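Local coordinates for protein putative metal-dependent hydrolase (Parabacteroides distasonis ATCC 8503, PDB 3KL7) that binds two zinc ions in a beta-lactamase-type domain and is probably a metal-dependent hydrolase, its substrate not being established, at residues Asp162-Lys170 and Met188-Met199; Tyr121-Ala129 and Asp145-Arg156. One frame throughout, in Å; residues are numbered along the deposited sequence.

Contact 1. Residues Asp162-Lys170 and Met188-Met199; sequences DTEDIPEMK and MTVSQAAKAARM. With ZN (zinc ion), chain C; ZN (zinc ion), chain D.
The amide of Q192 reaches from the first turn of helix 190-199 to the carboxylate of E164, with NE2 2.9 Å from E164 OE2. The bond is nearly straight (168° at the hydrogen) and lies close to the amide plane, but it meets OE2 on the anti side, with carboxylate and amide planes 76° apart. E164 OE2 also bonds T133, while OE1 takes N-H groups of N131 and T132, so this buried carboxylate is gripped from several directions. The other end of the Q192 amide is fixed too: OE1 accepts from T189 N at 3.0 Å, and T189 OG1 accepts from Q192 N, a capping box at the helix start.

One turn on, K195 NZ forms a salt bridge to D165 OD2 at 2.8 Å, again on the anti side. D165 is the centre of an inverse gamma turn; its CB already points to the helix, and with CG between the backbone N and carbonyl carbon (chi1 53°) the carboxylate reaches K195. In this metallo-beta-lactamase-type fold D162, in the loop after strand 155-159, binds both zinc ions through OD2, as does a water; H73, H75 and H140 complete one site, D77, H78 and H209 the other.

Beside these polar pairs the selenomethionines M169, M188 and M199 pack between loop and helix. M169 SE lies 3.6 Å from A196 CB, and M199, bent at chi3, brings CE to 3.4 Å from I166 O. M188 lays its SE 3.6 Å from D165 N.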
loop_
_atom_site.group_PDB
_atom_site.type_symbol
_atom_site.label_atom_id
_atom_site.label_comp_id
_atom_site.label_asym_id
_atom_site.label_seq_id
_atom_site.Cartn_x
_atom_site.Cartn_y
_atom_site.Cartn_z
ATOM N N ASP A 162 -0.440 -6.678 3.109
ATOM C CA ASP A 162 0.194 -7.668 4.007
ATOM C C ASP A 162 0.543 -8.962 3.257
ATOM O O ASP A 162 -0.333 -9.678 2.803
ATOM C CB ASP A 162 -0.705 -7.959 5.221
ATOM C CG ASP A 162 -0.690 -6.816 6.250
ATOM O OD1 ASP A 162 0.069 -5.814 6.042
ATOM O OD2 ASP A 162 -1.409 -6.918 7.264
ATOM N N THR A 163 1.850 -9.235 3.135
ATOM C CA THR A 163 2.338 -10.349 2.327
ATOM C C THR A 163 3.732 -10.784 2.782
ATOM O O THR A 163 4.379 -10.112 3.556
ATOM C CB THR A 163 2.402 -9.939 0.851
ATOM O OG1 THR A 163 2.854 -11.049 0.040
ATOM C CG2 THR A 163 3.340 -8.731 0.669
ATOM N N GLU A 164 4.175 -11.920 2.304
ATOM C CA GLU A 164 5.562 -12.316 2.459
ATOM C C GLU A 164 6.240 -12.191 1.091
ATOM O O GLU A 164 5.647 -11.635 0.144
ATOM C CB GLU A 164 5.662 -13.753 3.063
ATOM C CG GLU A 164 5.621 -13.741 4.617
ATOM C CD GLU A 164 5.643 -15.122 5.243
ATOM O OE1 GLU A 164 4.597 -15.811 5.190
ATOM O OE2 GLU A 164 6.710 -15.507 5.822
ATOM N N ASP A 165 7.475 -12.673 0.976
ATOM C CA ASP A 165 8.229 -12.547 -0.282
ATOM C C ASP A 165 7.737 -13.560 -1.295
ATOM O O ASP A 165 8.428 -14.527 -1.620
ATOM C CB ASP A 165 9.735 -12.712 -0.039
ATOM C CG ASP A 165 10.076 -14.008 0.714
ATOM O OD1 ASP A 165 9.340 -14.361 1.657
ATOM O OD2 ASP A 165 11.087 -14.660 0.361
ATOM N N ILE A 166 6.546 -13.322 -1.813
ATOM C CA ILE A 166 5.887 -14.281 -2.691
ATOM C C ILE A 166 6.516 -14.270 -4.084
ATOM O O ILE A 166 7.079 -13.248 -4.501
ATOM C CB ILE A 166 4.370 -14.002 -2.776
ATOM C CG1 ILE A 166 4.089 -12.568 -3.310
ATOM C CG2 ILE A 166 3.739 -14.194 -1.432
ATOM C CD1 ILE A 166 2.632 -12.331 -3.661
ATOM N N PRO A 167 6.428 -15.418 -4.817
ATOM C CA PRO A 167 7.078 -15.557 -6.135
ATOM C C PRO A 167 6.497 -14.657 -7.218
ATOM O O PRO A 167 7.165 -14.394 -8.223
ATOM C CB PRO A 167 6.860 -17.051 -6.494
ATOM C CG PRO A 167 5.695 -17.465 -5.727
ATOM C CD PRO A 167 5.712 -16.652 -4.433
ATOM N N GLU A 168 5.268 -14.195 -7.019
ATOM C CA GLU A 168 4.630 -13.306 -7.967
ATOM C C GLU A 168 5.272 -11.919 -7.986
ATOM O O GLU A 168 5.005 -11.126 -8.872
ATOM C CB GLU A 168 3.129 -13.161 -7.665
ATOM C CG GLU A 168 2.281 -14.338 -8.108
ATOM C CD GLU A 168 2.017 -15.334 -6.994
ATOM O OE1 GLU A 168 2.830 -15.423 -6.035
ATOM O OE2 GLU A 168 0.987 -16.035 -7.080
HETATM N N MSE A 169 6.102 -11.619 -7.015
HETATM C CA MSE A 169 6.774 -10.341 -7.034
HETATM C C MSE A 169 7.761 -10.244 -8.201
HETATM O O MSE A 169 8.039 -9.170 -8.674
HETATM C CB MSE A 169 7.429 -10.043 -5.696
HETATM C CG MSE A 169 6.478 -9.367 -4.740
HETATM SE SE MSE A 169 7.182 -9.257 -3.068
HETATM C CE MSE A 169 5.657 -8.573 -2.080
ATOM N N LYS A 170 8.253 -11.397 -8.684
ATOM C CA LYS A 170 9.105 -11.420 -9.899
ATOM C C LYS A 170 8.356 -10.841 -11.104
ATOM O O LYS A 170 8.966 -10.380 -12.043
ATOM C CB LYS A 170 9.586 -12.851 -10.215
ATOM C CG LYS A 170 10.724 -13.360 -9.285
ATOM C CD LYS A 170 11.180 -14.838 -9.665
ATOM C CE LYS A 170 10.135 -15.909 -9.202
ATOM N NZ LYS A 170 10.354 -17.276 -9.867
HETATM N N MSE A 188 6.760 -9.568 6.719
HETATM C CA MSE A 188 8.147 -9.935 6.365
HETATM C C MSE A 188 9.222 -9.570 7.420
HETATM O O MSE A 188 9.113 -8.539 8.142
HETATM C CB MSE A 188 8.533 -9.299 5.007
HETATM C CG MSE A 188 7.951 -10.035 3.810
HETATM SE SE MSE A 188 8.511 -9.365 2.081
HETATM C CE MSE A 188 7.302 -7.862 2.018
ATOM N N THR A 189 10.260 -10.412 7.494
ATOM C CA THR A 189 11.488 -10.068 8.219
ATOM C C THR A 189 12.326 -9.197 7.313
ATOM O O THR A 189 11.990 -9.003 6.132
ATOM C CB THR A 189 12.326 -11.300 8.565
ATOM O OG1 THR A 189 12.827 -11.882 7.348
ATOM C CG2 THR A 189 11.491 -12.346 9.370
ATOM N N VAL A 190 13.422 -8.667 7.844
ATOM C CA VAL A 190 14.265 -7.750 7.073
ATOM C C VAL A 190 14.856 -8.471 5.875
ATOM O O VAL A 190 14.870 -7.932 4.767
ATOM C CB VAL A 190 15.366 -7.131 7.952
ATOM C CG1 VAL A 190 16.432 -6.454 7.099
ATOM C CG2 VAL A 190 14.735 -6.137 8.970
ATOM N N SER A 191 15.310 -9.701 6.086
ATOM C CA SER A 191 15.889 -10.497 5.007
ATOM C C SER A 191 14.882 -10.821 3.925
ATOM O O SER A 191 15.214 -10.781 2.746
ATOM C CB SER A 191 16.514 -11.763 5.540
ATOM O OG SER A 191 17.747 -11.468 6.168
ATOM N N GLN A 192 13.647 -11.130 4.326
ATOM C CA GLN A 192 12.574 -11.421 3.368
ATOM C C GLN A 192 12.258 -10.223 2.530
ATOM O O GLN A 192 12.110 -10.342 1.331
ATOM C CB GLN A 192 11.314 -11.841 4.082
ATOM C CG GLN A 192 11.192 -13.287 4.325
ATOM C CD GLN A 192 9.932 -13.601 5.089
ATOM O OE1 GLN A 192 9.523 -12.835 5.927
ATOM N NE2 GLN A 192 9.315 -14.732 4.791
ATOM N N ALA A 193 12.124 -9.064 3.182
ATOM C CA ALA A 193 11.888 -7.805 2.501
ATOM C C ALA A 193 12.995 -7.501 1.483
ATOM O O ALA A 193 12.714 -7.072 0.359
ATOM C CB ALA A 193 11.790 -6.684 3.506
ATOM N N ALA A 194 14.245 -7.721 1.877
ATOM C CA ALA A 194 15.381 -7.492 0.975
ATOM C C ALA A 194 15.290 -8.420 -0.253
ATOM O O ALA A 194 15.476 -7.984 -1.385
ATOM C CB ALA A 194 16.717 -7.697 1.716
ATOM N N LYS A 195 14.995 -9.694 -0.001
ATOM C CA LYS A 195 14.792 -10.670 -1.053
ATOM C C LYS A 195 13.612 -10.244 -1.955
ATOM O O LYS A 195 13.717 -10.271 -3.173
ATOM C CB LYS A 195 14.567 -12.057 -0.430
ATOM C CG LYS A 195 14.212 -13.145 -1.416
ATOM C CD LYS A 195 14.407 -14.576 -0.805
ATOM C CE LYS A 195 13.777 -15.684 -1.740
ATOM N NZ LYS A 195 12.277 -15.450 -2.027
ATOM N N ALA A 196 12.512 -9.817 -1.342
ATOM C CA ALA A 196 11.357 -9.304 -2.091
ATOM C C ALA A 196 11.757 -8.108 -2.975
ATOM O O ALA A 196 11.492 -8.098 -4.173
ATOM C CB ALA A 196 10.221 -8.906 -1.123
ATOM N N ALA A 197 12.397 -7.106 -2.370
ATOM C CA ALA A 197 12.861 -5.943 -3.098
ATOM C C ALA A 197 13.731 -6.326 -4.329
ATOM O O ALA A 197 13.555 -5.746 -5.444
ATOM C CB ALA A 197 13.633 -5.031 -2.179
ATOM N N ARG A 198 14.663 -7.287 -4.139
ATOM C CA ARG A 198 15.577 -7.688 -5.223
ATOM C C ARG A 198 14.843 -8.438 -6.351
ATOM O O ARG A 198 15.332 -8.523 -7.473
ATOM C CB ARG A 198 16.746 -8.524 -4.677
ATOM C CG ARG A 198 17.777 -7.692 -3.889
ATOM C CD ARG A 198 19.064 -8.487 -3.557
ATOM N NE ARG A 198 19.945 -7.727 -2.665
ATOM C CZ ARG A 198 20.962 -6.981 -3.070
ATOM N NH1 ARG A 198 21.263 -6.901 -4.364
ATOM N NH2 ARG A 198 21.684 -6.324 -2.183
HETATM N N MSE A 199 13.671 -8.964 -6.057
HETATM C CA MSE A 199 12.914 -9.677 -7.071
HETATM C C MSE A 199 12.371 -8.742 -8.192
HETATM O O MSE A 199 12.165 -9.183 -9.314
HETATM C CB MSE A 199 11.761 -10.444 -6.426
HETATM C CG MSE A 199 12.179 -11.784 -5.790
HETATM SE SE MSE A 199 10.595 -12.818 -5.315
HETATM C CE MSE A 199 10.123 -11.955 -3.675
HETATM ZN ZN ZN C . -3.183 -8.223 7.910
HETATM ZN ZN ZN D . -1.690 -5.640 8.895
HETATM O O HOH W 1 8.275 -14.139 7.820
HETATM O O HOH W 2 9.470 -16.739 -3.403
HETATM O O HOH W 3 10.561 -8.435 -11.922
HETATM O O HOH W 4 -3.354 -6.788 9.349
#

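Contact 2. Residues Tyr121-Ala129 and Asp145-Arg156; sequences YMKIEAVPA and DNGYILTFDGLR. With GOL (glycerol), chain G.
M122 runs alongside the ring of F152, the two side chains pointing the same way, and M122 SE comes within 3.6 Å of F152 CE2. The selenium is 55° off the ring normal, so this Met-aromatic contact is oblique. With CG anti to the backbone N (chi1 -178°), the chain follows the ring before bending at chi3 and also brings SE to L150 CD2. I124 continues this face: its CG2 branch lies 3.8 Å from Y148 CD1 and also touches L150 CD2, side by side with both residues.

The backbone evidence is an antiparallel ladder between strands 123-128 and 146-152. K123-T151, E125-I149 and V127-G147 are hydrogen-bonded pairs; I124-L150 and A126-Y148 are non-hydrogen-bonded pairs. A type I' turn, F152 to L155, then makes a beta hairpin with strand 155-159, within one of the two mixed sheets of the metallo-beta-lactamase-type fold. The face bearing M122, I124, Y148, L150 and F152 meets the other sheet, through L42, I68 and L70.

On the reverse face E125 and R156 cross at about a right angle. R156 NH1 donates to the syn lone pair of E125 OE2 at 2.9 Å, with that oxygen at the guanidinium edge and the two planes 50° apart. I149 CG2 lies 3.4 Å above one guanidinium face, near its rim. R156 NH2 also bonds K173 O, a second hold on the guanidinium. One water lies within hydrogen-bonding reach of E125 OE2, I149 O and T151 OG1, while the side chains of V127 and I149 cross at about a right angle, V127 CG1 3.9 Å from I149 CD1.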
loop_
_atom_site.group_PDB
_atom_site.type_symbol
_atom_site.label_atom_id
_atom_site.label_comp_id
_atom_site.label_asym_id
_atom_site.label_seq_id
_atom_site.Cartn_x
_atom_site.Cartn_y
_atom_site.Cartn_z
ATOM N N TYR A 121 -7.327 9.342 -13.920
ATOM C CA TYR A 121 -6.039 9.859 -13.442
ATOM C C TYR A 121 -5.227 8.825 -12.656
ATOM O O TYR A 121 -4.130 9.127 -12.183
ATOM C CB TYR A 121 -6.251 11.121 -12.577
ATOM C CG TYR A 121 -7.130 10.920 -11.367
ATOM C CD1 TYR A 121 -6.609 10.396 -10.181
ATOM C CD2 TYR A 121 -8.481 11.279 -11.392
ATOM C CE1 TYR A 121 -7.430 10.207 -9.035
ATOM C CE2 TYR A 121 -9.313 11.098 -10.253
ATOM C CZ TYR A 121 -8.774 10.561 -9.085
ATOM O OH TYR A 121 -9.579 10.374 -7.964
HETATM N N MSE A 122 -5.754 7.612 -12.516
HETATM C CA MSE A 122 -5.074 6.595 -11.717
HETATM C C MSE A 122 -5.511 5.203 -12.086
HETATM O O MSE A 122 -6.634 4.789 -11.755
HETATM C CB MSE A 122 -5.332 6.814 -10.227
HETATM C CG MSE A 122 -4.603 5.799 -9.348
HETATM SE SE MSE A 122 -4.965 5.989 -7.507
HETATM C CE MSE A 122 -6.738 5.279 -7.498
ATOM N N LYS A 123 -4.619 4.466 -12.766
ATOM C CA LYS A 123 -4.880 3.083 -13.121
ATOM C C LYS A 123 -4.583 2.248 -11.919
ATOM O O LYS A 123 -3.619 2.513 -11.207
ATOM C CB LYS A 123 -3.996 2.648 -14.310
ATOM C CG LYS A 123 -4.104 1.164 -14.659
ATOM C CD LYS A 123 -3.368 0.823 -15.960
ATOM C CE LYS A 123 -1.850 0.804 -15.755
ATOM N NZ LYS A 123 -1.127 0.232 -16.918
ATOM N N ILE A 124 -5.425 1.247 -11.666
ATOM C CA ILE A 124 -5.212 0.327 -10.544
ATOM C C ILE A 124 -5.058 -1.086 -11.052
ATOM O O ILE A 124 -5.835 -1.541 -11.878
ATOM C CB ILE A 124 -6.416 0.314 -9.538
ATOM C CG1 ILE A 124 -6.858 1.723 -9.166
ATOM C CG2 ILE A 124 -6.048 -0.434 -8.298
ATOM C CD1 ILE A 124 -8.140 1.749 -8.287
ATOM N N GLU A 125 -4.057 -1.787 -10.539
ATOM C CA GLU A 125 -3.945 -3.215 -10.755
ATOM C C GLU A 125 -3.896 -3.899 -9.404
ATOM O O GLU A 125 -3.157 -3.488 -8.532
ATOM C CB GLU A 125 -2.681 -3.535 -11.594
ATOM C CG GLU A 125 -2.627 -2.746 -12.907
ATOM C CD GLU A 125 -1.268 -2.765 -13.565
ATOM O OE1 GLU A 125 -0.947 -3.774 -14.239
ATOM O OE2 GLU A 125 -0.524 -1.750 -13.424
ATOM N N ALA A 126 -4.711 -4.928 -9.227
ATOM C CA ALA A 126 -4.692 -5.709 -8.009
ATOM C C ALA A 126 -3.782 -6.930 -8.186
ATOM O O ALA A 126 -3.911 -7.708 -9.157
ATOM C CB ALA A 126 -6.135 -6.154 -7.603
ATOM N N VAL A 127 -2.869 -7.092 -7.252
ATOM C CA VAL A 127 -1.905 -8.155 -7.308
ATOM C C VAL A 127 -1.994 -8.959 -5.995
ATOM O O VAL A 127 -2.591 -8.499 -5.031
ATOM C CB VAL A 127 -0.474 -7.591 -7.529
ATOM C CG1 VAL A 127 -0.337 -7.003 -8.972
ATOM C CG2 VAL A 127 -0.141 -6.530 -6.471
ATOM N N PRO A 128 -1.421 -10.171 -5.972
ATOM C CA PRO A 128 -1.539 -10.989 -4.784
ATOM C C PRO A 128 -0.776 -10.437 -3.581
ATOM O O PRO A 128 0.200 -9.698 -3.732
ATOM C CB PRO A 128 -0.953 -12.351 -5.226
ATOM C CG PRO A 128 -0.912 -12.303 -6.699
ATOM C CD PRO A 128 -0.728 -10.878 -7.057
ATOM N N ALA A 129 -1.243 -10.795 -2.401
ATOM C CA ALA A 129 -0.586 -10.457 -1.177
ATOM C C ALA A 129 -0.990 -11.551 -0.139
ATOM O O ALA A 129 -2.150 -11.574 0.325
ATOM C CB ALA A 129 -1.015 -9.060 -0.713
ATOM N N ASP A 145 -6.669 -11.527 -0.351
ATOM C CA ASP A 145 -6.288 -10.124 -0.177
ATOM C C ASP A 145 -5.526 -9.546 -1.399
ATOM O O ASP A 145 -5.023 -10.283 -2.254
ATOM C CB ASP A 145 -5.406 -9.982 1.081
ATOM C CG ASP A 145 -6.060 -10.590 2.356
ATOM O OD1 ASP A 145 -7.313 -10.711 2.400
ATOM O OD2 ASP A 145 -5.310 -10.924 3.318
ATOM N N ASN A 146 -5.436 -8.219 -1.446
ATOM C CA ASN A 146 -4.811 -7.513 -2.574
ATOM C C ASN A 146 -3.654 -6.686 -2.164
ATOM O O ASN A 146 -3.665 -6.051 -1.111
ATOM C CB ASN A 146 -5.819 -6.540 -3.227
ATOM C CG ASN A 146 -6.940 -7.237 -3.941
ATOM O OD1 ASN A 146 -6.793 -8.374 -4.433
ATOM N ND2 ASN A 146 -8.077 -6.566 -4.015
ATOM N N GLY A 147 -2.644 -6.674 -3.001
ATOM C CA GLY A 147 -1.756 -5.520 -3.097
ATOM C C GLY A 147 -2.280 -4.720 -4.296
ATOM O O GLY A 147 -3.106 -5.240 -5.048
ATOM N N TYR A 148 -1.811 -3.465 -4.463
ATOM C CA TYR A 148 -2.224 -2.596 -5.600
ATOM C C TYR A 148 -1.042 -1.922 -6.259
ATOM O O TYR A 148 -0.124 -1.519 -5.599
ATOM C CB TYR A 148 -3.192 -1.497 -5.131
ATOM C CG TYR A 148 -4.427 -2.039 -4.539
ATOM C CD1 TYR A 148 -5.359 -2.703 -5.328
ATOM C CD2 TYR A 148 -4.674 -1.928 -3.177
ATOM C CE1 TYR A 148 -6.503 -3.226 -4.779
ATOM C CE2 TYR A 148 -5.803 -2.447 -2.627
ATOM C CZ TYR A 148 -6.725 -3.104 -3.431
ATOM O OH TYR A 148 -7.869 -3.640 -2.873
ATOM N N ILE A 149 -1.086 -1.816 -7.589
ATOM C CA ILE A 149 -0.160 -0.980 -8.320
ATOM C C ILE A 149 -0.988 0.182 -8.838
ATOM O O ILE A 149 -1.974 -0.019 -9.556
ATOM C CB ILE A 149 0.498 -1.717 -9.537
ATOM C CG1 ILE A 149 1.080 -3.062 -9.129
ATOM C CG2 ILE A 149 1.580 -0.856 -10.171
ATOM C CD1 ILE A 149 1.619 -3.866 -10.323
ATOM N N LEU A 150 -0.588 1.386 -8.458
ATOM C CA LEU A 150 -1.273 2.593 -8.822
ATOM C C LEU A 150 -0.414 3.333 -9.772
ATOM O O LEU A 150 0.751 3.606 -9.471
ATOM C CB LEU A 150 -1.505 3.447 -7.580
ATOM C CG LEU A 150 -2.205 2.703 -6.466
ATOM C CD1 LEU A 150 -2.320 3.584 -5.228
ATOM C CD2 LEU A 150 -3.569 2.244 -6.958
ATOM N N THR A 151 -0.956 3.663 -10.932
ATOM C CA THR A 151 -0.188 4.351 -11.949
ATOM C C THR A 151 -0.739 5.769 -12.163
ATOM O O THR A 151 -1.902 5.940 -12.460
ATOM C CB THR A 151 -0.194 3.565 -13.288
ATOM O OG1 THR A 151 0.263 2.207 -13.056
ATOM C CG2 THR A 151 0.716 4.259 -14.330
ATOM N N PHE A 152 0.122 6.775 -11.956
ATOM C CA PHE A 152 -0.209 8.167 -12.213
ATOM C C PHE A 152 0.727 8.676 -13.330
ATOM O O PHE A 152 1.917 8.820 -13.109
ATOM C CB PHE A 152 0.034 9.019 -10.965
ATOM C CG PHE A 152 -0.560 8.458 -9.695
ATOM C CD1 PHE A 152 0.151 7.539 -8.922
ATOM C CD2 PHE A 152 -1.806 8.866 -9.260
ATOM C CE1 PHE A 152 -0.392 7.037 -7.733
ATOM C CE2 PHE A 152 -2.363 8.355 -8.077
ATOM C CZ PHE A 152 -1.654 7.454 -7.313
ATOM N N ASP A 153 0.188 8.911 -14.524
ATOM C CA ASP A 153 0.968 9.515 -15.609
ATOM C C ASP A 153 2.365 8.839 -15.722
ATOM O O ASP A 153 3.385 9.505 -15.787
ATOM C CB ASP A 153 1.107 11.031 -15.336
ATOM C CG ASP A 153 1.748 11.792 -16.481
ATOM O OD1 ASP A 153 1.655 11.347 -17.646
ATOM O OD2 ASP A 153 2.334 12.865 -16.210
ATOM N N GLY A 154 2.383 7.508 -15.713
ATOM C CA GLY A 154 3.634 6.749 -15.880
ATOM C C GLY A 154 4.357 6.393 -14.576
ATOM O O GLY A 154 5.210 5.516 -14.566
ATOM N N LEU A 155 4.027 7.080 -13.482
ATOM C CA LEU A 155 4.663 6.804 -12.194
ATOM C C LEU A 155 3.921 5.666 -11.529
ATOM O O LEU A 155 2.746 5.800 -11.227
ATOM C CB LEU A 155 4.616 8.047 -11.302
ATOM C CG LEU A 155 5.372 7.961 -9.991
ATOM C CD1 LEU A 155 6.829 8.072 -10.247
ATOM C CD2 LEU A 155 4.921 9.066 -9.070
ATOM N N ARG A 156 4.617 4.546 -11.302
ATOM C CA ARG A 156 3.992 3.331 -10.737
ATOM C C ARG A 156 4.345 3.126 -9.275
ATOM O O ARG A 156 5.495 3.014 -8.919
ATOM C CB ARG A 156 4.373 2.089 -11.572
ATOM C CG ARG A 156 3.740 2.115 -12.993
ATOM C CD ARG A 156 4.391 1.152 -14.003
ATOM N NE ARG A 156 4.393 -0.265 -13.601
ATOM C CZ ARG A 156 3.305 -1.042 -13.516
ATOM N NH1 ARG A 156 2.104 -0.560 -13.757
ATOM N NH2 ARG A 156 3.428 -2.305 -13.171
HETATM C C1 GOL G . -2.973 9.013 -15.840
HETATM O O1 GOL G . -2.807 9.726 -14.602
HETATM C C2 GOL G . -3.302 7.543 -15.558
HETATM O O2 GOL G . -2.140 6.855 -15.139
HETATM C C3 GOL G . -3.885 6.874 -16.812
HETATM O O3 GOL G . -4.202 5.520 -16.557
HETATM O O HOH W 5 -1.474 0.431 -12.205
HETATM O O HOH W 6 -3.473 -13.254 -2.684
HETATM O O HOH W 7 -4.406 -13.083 -0.108
#

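Contact 2 is the more buried, a ladder of paired strands within one sheet, whereas contact 1 sets a loop against a helix nearer the surface, its centre 14 Å from that of the chain against 9 Å for contact 2. Apolar side chains between the sheets dominate one face of contact 2, which keeps its one salt bridge on the face away from the other sheet; contact 1 carries its polar pairs along the loop-helix seam. The two touch at P128 and A129: A129 CB is 3.6 Å from D162 O, and I166 CD1 is 3.6 Å from P128 O. Both border the zinc site, contact 1 directly through D162, contact 2 through D145, whose side chain lies about 3 Å at nearest atoms from those of H73 and H140.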